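Local structure of vinylacetyl-CoA Delta-isomerase (Nitrosopumilus maritimus SCM1, 6VJR) at residues 39-44 with 97-102; 85-90 with 289-294. The protein probably dehydrates 4-hydroxybutyryl-CoA and isomerises vinylacetyl-CoA, using FAD and a [4Fe-4S] cluster with a neighbouring Fe(III) ion. One frame throughout, in Å; residues are numbered along the deposited sequence.

Interaction 1 of 2, residues 39-44 with 97-102; sequences INAVAE and CFQRCV. With SF4 (iron/sulfur cluster), chain E.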
ATOM      1  N   ILE A  39     -12.615  28.613 -19.128  1.00 12.55           N
ATOM      2  CA  ILE A  39     -12.099  29.894 -19.617  1.00 12.45           C
ATOM      3  C   ILE A  39     -11.501  30.702 -18.475  1.00 13.22           C
ATOM      4  O   ILE A  39     -10.459  31.337 -18.616  1.00 13.95           O
ATOM      5  CB  ILE A  39     -13.190  30.603 -20.427  1.00 13.72           C
ATOM      6  CG1 ILE A  39     -13.378  29.831 -21.754  1.00 14.22           C
ATOM      7  CG2 ILE A  39     -12.884  32.064 -20.650  1.00 14.58           C
ATOM      8  CD1 ILE A  39     -14.627  30.186 -22.500  1.00 16.60           C
ATOM      9  N   ASN A  40     -12.229  30.778 -17.381  1.00 13.63           N
ATOM     10  CA  ASN A  40     -11.781  31.503 -16.202  1.00 13.42           C
ATOM     11  C   ASN A  40     -10.432  30.985 -15.721  1.00 13.85           C
ATOM     12  O   ASN A  40      -9.603  31.768 -15.256  1.00 15.38           O
ATOM     13  CB  ASN A  40     -12.810  31.392 -15.090  1.00 14.39           C
ATOM     14  CG  ASN A  40     -14.079  32.169 -15.339  1.00 16.09           C
ATOM     15  OD1 ASN A  40     -14.123  33.102 -16.146  1.00 16.61           O
ATOM     16  ND2 ASN A  40     -15.124  31.832 -14.616  1.00 17.00           N
ATOM     17  N   ALA A  41     -10.257  29.668 -15.744  1.00 13.80           N
ATOM     18  CA  ALA A  41      -8.994  29.066 -15.338  1.00 13.46           C
ATOM     19  C   ALA A  41      -7.876  29.559 -16.242  1.00 14.88           C
ATOM     20  O   ALA A  41      -6.814  29.929 -15.753  1.00 15.72           O
ATOM     21  CB  ALA A  41      -9.109  27.560 -15.316  1.00 14.53           C
ATOM     22  N   VAL A  42      -8.072  29.507 -17.564  1.00 13.79           N
ATOM     23  CA  VAL A  42      -7.035  30.024 -18.439  1.00 14.79           C
ATOM     24  C   VAL A  42      -6.808  31.517 -18.207  1.00 14.74           C
ATOM     25  O   VAL A  42      -5.655  31.972 -18.234  1.00 15.02           O
ATOM     26  CB  VAL A  42      -7.330  29.721 -19.912  1.00 15.43           C
ATOM     27  CG1 VAL A  42      -6.228  30.260 -20.790  1.00 17.45           C
ATOM     28  CG2 VAL A  42      -7.529  28.227 -20.130  1.00 16.28           C
ATOM     29  N   ALA A  43      -7.877  32.291 -17.965  1.00 13.85           N
ATOM     30  CA  ALA A  43      -7.698  33.725 -17.754  1.00 14.23           C
ATOM     31  C   ALA A  43      -6.761  33.971 -16.571  1.00 14.62           C
ATOM     32  O   ALA A  43      -6.043  34.944 -16.534  1.00 16.54           O
ATOM     33  CB  ALA A  43      -9.024  34.391 -17.527  1.00 15.30           C
ATOM     34  N   GLU A  44      -6.840  33.129 -15.537  1.00 16.06           N
ATOM     35  CA  GLU A  44      -5.991  33.268 -14.356  1.00 16.74           C
ATOM     36  C   GLU A  44      -4.498  33.095 -14.676  1.00 15.67           C
ATOM     37  O   GLU A  44      -3.646  33.656 -13.979  1.00 16.58           O
ATOM     38  CB  GLU A  44      -6.461  32.356 -13.216  1.00 17.97           C
ATOM     39  CG  GLU A  44      -5.437  32.232 -12.098  1.00 19.70           C
ATOM     40  CD  GLU A  44      -5.112  33.464 -11.259  1.00 22.04           C
ATOM     41  OE1 GLU A  44      -5.731  34.539 -11.427  1.00 23.86           O
ATOM     42  OE2 GLU A  44      -4.151  33.336 -10.433  1.00 23.14           O
ATOM     43  N   CYS A  97      -7.677  22.022 -13.677  1.00 21.17           N
ATOM     44  CA  CYS A  97      -6.763  22.060 -14.800  1.00 22.49           C
ATOM     45  C   CYS A  97      -6.846  23.406 -15.522  1.00 21.96           C
ATOM     46  O   CYS A  97      -7.878  23.713 -16.106  1.00 24.94           O
ATOM     47  CB  CYS A  97      -7.048  20.912 -15.758  1.00 24.70           C
ATOM     48  SG  CYS A  97      -6.043  21.045 -17.265  1.00 25.80           S
ATOM     49  N   PHE A  98      -5.745  24.163 -15.551  1.00 19.08           N
ATOM     50  CA  PHE A  98      -5.716  25.496 -16.139  1.00 20.78           C
ATOM     51  C   PHE A  98      -5.147  25.413 -17.572  1.00 19.28           C
ATOM     52  O   PHE A  98      -4.823  26.421 -18.165  1.00 21.43           O
ATOM     53  CB  PHE A  98      -4.999  26.497 -15.204  1.00 21.29           C
ATOM     54  CG  PHE A  98      -3.741  25.921 -14.570  1.00 19.97           C
ATOM     55  CD1 PHE A  98      -2.549  25.899 -15.279  1.00 19.93           C
ATOM     56  CD2 PHE A  98      -3.791  25.240 -13.335  1.00 19.80           C
ATOM     57  CE1 PHE A  98      -1.394  25.357 -14.701  1.00 21.11           C
ATOM     58  CE2 PHE A  98      -2.640  24.685 -12.790  1.00 19.70           C
ATOM     59  CZ  PHE A  98      -1.445  24.750 -13.473  1.00 20.86           C
ATOM     60  N   GLN A  99      -4.893  24.191 -18.056  1.00 19.31           N
ATOM     61  CA  GLN A  99      -4.869  23.857 -19.478  1.00 20.14           C
ATOM     62  C   GLN A  99      -3.602  24.213 -20.251  1.00 21.19           C
ATOM     63  O   GLN A  99      -3.330  23.558 -21.256  1.00 26.18           O
ATOM     64  CB  GLN A  99      -6.081  24.476 -20.159  1.00 20.32           C
ATOM     65  CG  GLN A  99      -7.385  23.899 -19.660  1.00 18.12           C
ATOM     66  CD  GLN A  99      -8.537  24.873 -19.648  1.00 17.95           C
ATOM     67  OE1 GLN A  99      -9.029  25.297 -20.708  1.00 19.39           O
ATOM     68  NE2 GLN A  99      -9.001  25.218 -18.444  1.00 17.89           N
ATOM     69  N   ARG A 100      -2.865  25.256 -19.882  1.00 19.56           N
ATOM     70  CA  ARG A 100      -1.875  25.826 -20.806  1.00 19.39           C
ATOM     71  C   ARG A 100      -0.499  25.097 -20.751  1.00 18.81           C
ATOM     72  O   ARG A 100       0.418  25.392 -21.549  1.00 19.88           O
ATOM     73  CB  ARG A 100      -1.790  27.281 -20.338  1.00 23.21           C
ATOM     74  CG  ARG A 100      -1.551  28.312 -21.419  1.00 23.97           C
ATOM     75  CD  ARG A 100      -1.801  29.743 -20.992  1.00 20.53           C
ATOM     76  NE  ARG A 100      -1.041  30.595 -21.905  1.00 19.96           N
ATOM     77  CZ  ARG A 100      -0.890  31.871 -21.762  1.00 21.64           C
ATOM     78  NH1 ARG A 100      -1.374  32.477 -20.706  1.00 20.36           N
ATOM     79  NH2 ARG A 100      -0.217  32.559 -22.698  1.00 24.19           N
ATOM     80  N   CYS A 101      -0.340  24.146 -19.819  1.00 19.03           N
ATOM     81  CA  CYS A 101       0.902  23.387 -19.647  1.00 17.02           C
ATOM     82  C   CYS A 101       1.162  22.560 -20.909  1.00 14.55           C
ATOM     83  O   CYS A 101       2.308  22.347 -21.270  1.00 15.61           O
ATOM     84  CB  CYS A 101       0.878  22.439 -18.437  1.00 20.93           C
ATOM     85  SG  CYS A 101       0.354  23.283 -16.924  1.00 25.58           S
ATOM     86  N   VAL A 102       0.111  21.977 -21.526  1.00 16.33           N
ATOM     87  CA  VAL A 102       0.321  21.050 -22.638  1.00 16.21           C
ATOM     88  C   VAL A 102       1.076  21.725 -23.785  1.00 15.33           C
ATOM     89  O   VAL A 102       2.061  21.199 -24.348  1.00 15.66           O
ATOM     90  CB  VAL A 102      -1.013  20.463 -23.136  1.00 19.81           C
ATOM     91  CG1 VAL A 102      -0.746  19.262 -24.004  1.00 20.10           C
ATOM     92  CG2 VAL A 102      -1.928  20.083 -22.000  1.00 21.40           C
TER
HETATM   93 FE1  SF4 E 601      -1.938  18.977 -17.270  0.30 54.23          FE
HETATM   94 FE2  SF4 E 601      -2.336  19.918 -14.719  1.00 67.50          FE
HETATM   95 FE3  SF4 E 601      -3.873  20.752 -16.645  1.00 37.28          FE
HETATM   96 FE4  SF4 E 601      -1.362  21.681 -16.468  1.00 41.57          FE
HETATM   97  S1  SF4 E 601      -3.047  22.115 -15.058  1.00 32.64           S
HETATM   98  S2  SF4 E 601      -2.434  20.916 -18.414  1.00 38.65           S
HETATM   99  S3  SF4 E 601      -0.284  19.729 -15.787  1.00 50.85           S
HETATM  100  S4  SF4 E 601      -3.700  18.581 -15.981  1.00 58.18           S
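Val42 lays its CG2 methyl against the carboxamide of Gln99, with CG2 3.3 Å from OE1 and the two side chains crossing at about a right angle. With CG1 anti to the backbone N (chi1 -179°), CG2 stands beside that nitrogen and meets the amide, while CG1 is turned to the aliphatic part of Arg100. The preceding residue, Ala41, meets the loop with its CB, 3.9 Å from Gln99 NE2 and 4.2 Å from Phe98 CB. No hydrogen bond joins the two segments; the contact is van der Waals packing of a helix on a cluster-binding loop. That loop carries the Cys-x-x-x-Cys pair of the [4Fe-4S] site: Cys97 SG binds FE3 at 2.3 Å and Cys101 SG, on helix 101-121, binds FE4 at 2.4 Å. Phe98, next to Cys97 in sequence, lays one ring face on the cluster, sulfide S1 standing 3.3 Å above the plane over the ring centre. Its CG is wedged between backbone N and carbonyl carbon (chi1 42°), which turns the ring from helix 36-51 toward the cluster. The Gln99 amide is fixed in its rotation by several bonds. NE2 donates to Cys97 O at 3.0 Å, nearly straight at 167° and close to the amide plane, so the side chain folds back on the loop that holds the first cysteine. The same nitrogen bonds Ser38 O, while OE1 bonds Asn192, which ties the loop to the start of helix 36-51 and to the region following strand 177-188. Further out, the Arg100 guanidinium reaches Thr45 through NH1 and makes a cation-pi contact with Tyr46, both on helix 36-51.

Interaction 2 of 2, residues 85-90 with 289-294; sequences KMQRKL and HRRSYV. With FE (Fe (III) ion), chain I; SF4 (iron/sulfur cluster), chain E.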
ATOM      1  N   LYS A  85       7.078  25.745 -10.118  1.00 13.22           N
ATOM      2  CA  LYS A  85       6.624  26.679  -9.082  1.00 12.15           C
ATOM      3  C   LYS A  85       5.316  27.360  -9.517  1.00 12.82           C
ATOM      4  O   LYS A  85       4.361  27.464  -8.748  1.00 14.63           O
ATOM      5  CB  LYS A  85       7.714  27.682  -8.794  1.00 13.80           C
ATOM      6  CG  LYS A  85       8.955  27.107  -8.164  1.00 15.10           C
ATOM      7  CD  LYS A  85      10.014  28.126  -7.856  1.00 16.66           C
ATOM      8  CE  LYS A  85      11.054  27.587  -6.955  1.00 19.72           C
ATOM      9  NZ  LYS A  85      12.124  28.540  -6.768  1.00 21.92           N
ATOM     10  N   MET A  86       5.273  27.825 -10.776  1.00 14.13           N
ATOM     11  CA  MET A  86       4.088  28.414 -11.381  1.00 12.62           C
ATOM     12  C   MET A  86       2.913  27.439 -11.383  1.00 13.07           C
ATOM     13  O   MET A  86       1.785  27.821 -11.061  1.00 13.36           O
ATOM     14  CB  MET A  86       4.444  28.992 -12.764  1.00 14.14           C
ATOM     15  CG  MET A  86       3.214  29.590 -13.456  1.00 15.04           C
ATOM     16  SD  MET A  86       3.584  30.218 -15.095  1.00 17.53           S
ATOM     17  CE  MET A  86       3.875  28.726 -16.037  1.00 18.32           C
ATOM     18  N   GLN A  87       3.170  26.220 -11.853  1.00 12.55           N
ATOM     19  CA  GLN A  87       2.154  25.164 -11.892  1.00 12.44           C
ATOM     20  C   GLN A  87       1.495  24.933 -10.526  1.00 11.64           C
ATOM     21  O   GLN A  87       0.261  24.840 -10.430  1.00 13.50           O
ATOM     22  CB  GLN A  87       2.755  23.902 -12.464  1.00 13.49           C
ATOM     23  CG  GLN A  87       3.007  23.973 -13.963  1.00 14.85           C
ATOM     24  CD  GLN A  87       4.009  22.959 -14.464  1.00 15.20           C
ATOM     25  OE1 GLN A  87       4.777  22.378 -13.688  1.00 16.54           O
ATOM     26  NE2 GLN A  87       3.998  22.726 -15.776  1.00 16.65           N
ATOM     27  N   ARG A  88       2.309  24.798  -9.476  1.00 11.85           N
ATOM     28  CA  ARG A  88       1.748  24.531  -8.149  1.00 11.88           C
ATOM     29  C   ARG A  88       0.928  25.748  -7.692  1.00 12.15           C
ATOM     30  O   ARG A  88      -0.160  25.643  -7.129  1.00 12.80           O
ATOM     31  CB  ARG A  88       2.815  24.145  -7.125  1.00 12.84           C
ATOM     32  CG  ARG A  88       2.199  23.758  -5.787  1.00 12.89           C
ATOM     33  CD  ARG A  88       3.223  23.251  -4.841  1.00 13.15           C
ATOM     34  NE  ARG A  88       2.572  22.772  -3.611  1.00 14.80           N
ATOM     35  CZ  ARG A  88       3.168  22.023  -2.722  1.00 13.98           C
ATOM     36  NH1 ARG A  88       4.446  21.701  -2.848  1.00 14.30           N
ATOM     37  NH2 ARG A  88       2.502  21.547  -1.714  1.00 13.46           N
ATOM     38  N   LYS A  89       1.453  26.950  -7.954  1.00 12.68           N
ATOM     39  CA  LYS A  89       0.712  28.149  -7.591  1.00 13.91           C
ATOM     40  C   LYS A  89      -0.649  28.226  -8.296  1.00 11.93           C
ATOM     41  O   LYS A  89      -1.650  28.572  -7.677  1.00 13.61           O
ATOM     42  CB  LYS A  89       1.563  29.392  -7.893  1.00 15.25           C
ATOM     43  CG  LYS A  89       0.917  30.707  -7.638  1.00 19.21           C
ATOM     44  CD  LYS A  89       0.481  30.864  -6.223  1.00 23.48           C
ATOM     45  CE  LYS A  89       1.552  30.978  -5.288  1.00 29.43           C
ATOM     46  NZ  LYS A  89       1.074  31.946  -4.280  1.00 38.77           N
ATOM     47  N   LEU A  90      -0.706  27.967  -9.602  1.00 12.32           N
ATOM     48  CA  LEU A  90      -1.968  28.016 -10.353  1.00 11.90           C
ATOM     49  C   LEU A  90      -2.918  26.923  -9.863  1.00 12.27           C
ATOM     50  O   LEU A  90      -4.125  27.154  -9.769  1.00 14.10           O
ATOM     51  CB  LEU A  90      -1.673  27.941 -11.850  1.00 13.61           C
ATOM     52  CG  LEU A  90      -1.038  29.176 -12.481  1.00 15.00           C
ATOM     53  CD1 LEU A  90      -0.476  28.823 -13.848  1.00 16.32           C
ATOM     54  CD2 LEU A  90      -2.117  30.218 -12.536  1.00 16.77           C
ATOM     55  N   HIS A 289       6.078  16.716 -19.801  1.00 12.83           N
ATOM     56  CA  HIS A 289       4.718  16.746 -19.298  1.00 12.61           C
ATOM     57  C   HIS A 289       4.537  15.859 -18.057  1.00 11.54           C
ATOM     58  O   HIS A 289       3.766  16.227 -17.164  1.00 12.09           O
ATOM     59  CB  HIS A 289       3.698  16.445 -20.379  1.00 13.34           C
ATOM     60  CG  HIS A 289       2.347  16.960 -20.018  1.00 14.35           C
ATOM     61  ND1 HIS A 289       2.055  18.289 -19.808  1.00 16.10           N
ATOM     62  CD2 HIS A 289       1.211  16.285 -19.748  1.00 17.28           C
ATOM     63  CE1 HIS A 289       0.766  18.372 -19.419  1.00 19.02           C
ATOM     64  NE2 HIS A 289       0.236  17.156 -19.381  1.00 18.31           N
ATOM     65  N   ARG A 290       5.286  14.761 -17.969  1.00 12.00           N
ATOM     66  CA  ARG A 290       5.194  13.841 -16.835  1.00 11.65           C
ATOM     67  C   ARG A 290       5.625  14.520 -15.533  1.00 11.38           C
ATOM     68  O   ARG A 290       5.214  14.106 -14.467  1.00 14.12           O
ATOM     69  CB  ARG A 290       5.952  12.549 -17.136  1.00 10.76           C
ATOM     70  CG  ARG A 290       5.110  11.659 -18.038  1.00 12.05           C
ATOM     71  CD  ARG A 290       5.752  10.389 -18.471  1.00 12.76           C
ATOM     72  NE  ARG A 290       4.882   9.677 -19.404  1.00 12.60           N
ATOM     73  CZ  ARG A 290       5.304   8.786 -20.282  1.00 13.68           C
ATOM     74  NH1 ARG A 290       6.511   8.282 -20.187  1.00 15.32           N
ATOM     75  NH2 ARG A 290       4.531   8.442 -21.275  1.00 14.90           N
ATOM     76  N   ARG A 291       6.390  15.623 -15.586  1.00 11.91           N
ATOM     77  CA  ARG A 291       6.641  16.363 -14.357  1.00 13.26           C
ATOM     78  C   ARG A 291       5.961  17.738 -14.286  1.00 13.46           C
ATOM     79  O   ARG A 291       6.080  18.427 -13.260  1.00 15.56           O
ATOM     80  CB  ARG A 291       8.099  16.418 -13.945  1.00 15.57           C
ATOM     81  CG  ARG A 291       9.106  16.929 -14.926  1.00 15.46           C
ATOM     82  CD  ARG A 291       9.290  18.463 -14.960  1.00 16.11           C
ATOM     83  NE  ARG A 291       8.369  19.124 -15.879  1.00 15.85           N
ATOM     84  CZ  ARG A 291       8.540  20.385 -16.352  1.00 16.39           C
ATOM     85  NH1 ARG A 291       9.499  21.201 -15.877  1.00 16.00           N
ATOM     86  NH2 ARG A 291       7.712  20.833 -17.271  1.00 17.47           N
ATOM     87  N   SER A 292       5.146  18.085 -15.291  1.00 13.80           N
ATOM     88  CA  SER A 292       4.181  19.161 -15.160  1.00 13.50           C
ATOM     89  C   SER A 292       3.088  18.827 -14.160  1.00 13.67           C
ATOM     90  O   SER A 292       2.388  19.740 -13.683  1.00 14.41           O
ATOM     91  CB  SER A 292       3.659  19.578 -16.532  1.00 14.48           C
ATOM     92  OG  SER A 292       4.708  20.283 -17.209  1.00 14.75           O
ATOM     93  N   TYR A 293       2.977  17.531 -13.821  1.00 13.95           N
ATOM     94  CA  TYR A 293       2.013  17.054 -12.822  1.00 13.47           C
ATOM     95  C   TYR A 293       2.290  17.568 -11.412  1.00 14.60           C
ATOM     96  O   TYR A 293       1.502  17.309 -10.515  1.00 14.44           O
ATOM     97  CB  TYR A 293       1.805  15.527 -12.833  1.00 14.68           C
ATOM     98  CG  TYR A 293       1.079  15.165 -14.107  1.00 16.52           C
ATOM     99  CD1 TYR A 293      -0.307  15.176 -14.154  1.00 19.11           C
ATOM    100  CD2 TYR A 293       1.772  14.873 -15.261  1.00 18.96           C
ATOM    101  CE1 TYR A 293      -0.998  14.989 -15.326  1.00 21.09           C
ATOM    102  CE2 TYR A 293       1.104  14.675 -16.453  1.00 21.77           C
ATOM    103  CZ  TYR A 293      -0.271  14.785 -16.488  1.00 21.31           C
ATOM    104  OH  TYR A 293      -0.913  14.700 -17.658  1.00 24.22           O
ATOM    105  N   VAL A 294       3.337  18.370 -11.215  1.00 14.57           N
ATOM    106  CA  VAL A 294       3.427  19.229 -10.042  1.00 14.64           C
ATOM    107  C   VAL A 294       2.160  20.085  -9.871  1.00 13.57           C
ATOM    108  O   VAL A 294       1.788  20.459  -8.756  1.00 14.11           O
ATOM    109  CB  VAL A 294       4.687  20.076 -10.137  1.00 16.85           C
ATOM    110  CG1 VAL A 294       4.681  21.267  -9.185  1.00 19.59           C
ATOM    111  CG2 VAL A 294       5.894  19.200  -9.919  1.00 16.93           C
TER
HETATM  112 FE    FE I 605      -1.711  16.264 -18.606  0.70 18.30          FE
HETATM  113 FE1  SF4 E 601      -1.938  18.977 -17.270  0.30 54.23          FE
HETATM  114 FE2  SF4 E 601      -2.336  19.918 -14.719  1.00 67.50          FE
HETATM  115 FE3  SF4 E 601      -3.873  20.752 -16.645  1.00 37.28          FE
HETATM  116 FE4  SF4 E 601      -1.362  21.681 -16.468  1.00 41.57          FE
HETATM  117  S1  SF4 E 601      -3.047  22.115 -15.058  1.00 32.64           S
HETATM  118  S2  SF4 E 601      -2.434  20.916 -18.414  1.00 38.65           S
HETATM  119  S3  SF4 E 601      -0.284  19.729 -15.787  1.00 50.85           S
HETATM  120  S4  SF4 E 601      -3.700  18.581 -15.981  1.00 58.18           S
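Gln87 sends CG anti to its carbonyl carbon (chi1 -73°) and continues extended, while Ser292 turns OG beside its own backbone N (chi1 -72°), and the two polar ends meet. Gln87 NE2 donates to Ser292 OG at 2.9 Å, a weak, bent bond (143°). Arg291 NH2 reaches the same hydroxyl oxygen at 3.1 Å, also weakly. Asp105 OD2 bonds this buried oxygen too, and with it His289 ND1, linking the serine to an iron ligand. Asn84 holds Gln87 OE1 and Gln83 holds Arg291 NH1. An alanine in place of Gln87 would probably leave Ser292 OG without this donor and open a gap between helix 77-94 and the turn. Beside this, Val294 CG1 packs on Arg88 CB at 4.0 Å; the arginine end runs on to salt bridges with Asp301 and Glu334. Beyond Ser292, whose carbonyl O lies 3.4 Å from cluster sulfide S3, His289 NE2 binds the Fe(III) ion at 2.3 Å and Tyr293 OH binds it at 2.0 Å. With Glu443, which also binds the cluster, they hold this ion 3.0 Å from cluster iron FE1, a paired metal site near the flavin of an acyl-CoA-dehydrogenase-like family.

How the interactions relate
Both interactions are buried, their centres about 12 Å apart, and border the same iron-sulfur cluster. Interaction 1 stays within the N-terminal family region and joins helix 36-51 to the cysteine loop; interaction 2 links that region, through helix 77-94, to the C-terminal one. Their chemistry differs: van der Waals packing of small aliphatic groups on a carboxamide and a loop, without cross-segment hydrogen bonds, in the first, a polar cluster around one serine hydroxyl in the second. They meet directly, for Phe98 CZ lies 3.5 Å from Gln87 O and Leu90 fits between Phe98 and Glu44. Interaction 1 gives the cluster two cysteines; interaction 2 lines its pocket with His289 and Ser292 and binds the adjacent Fe(III) ion.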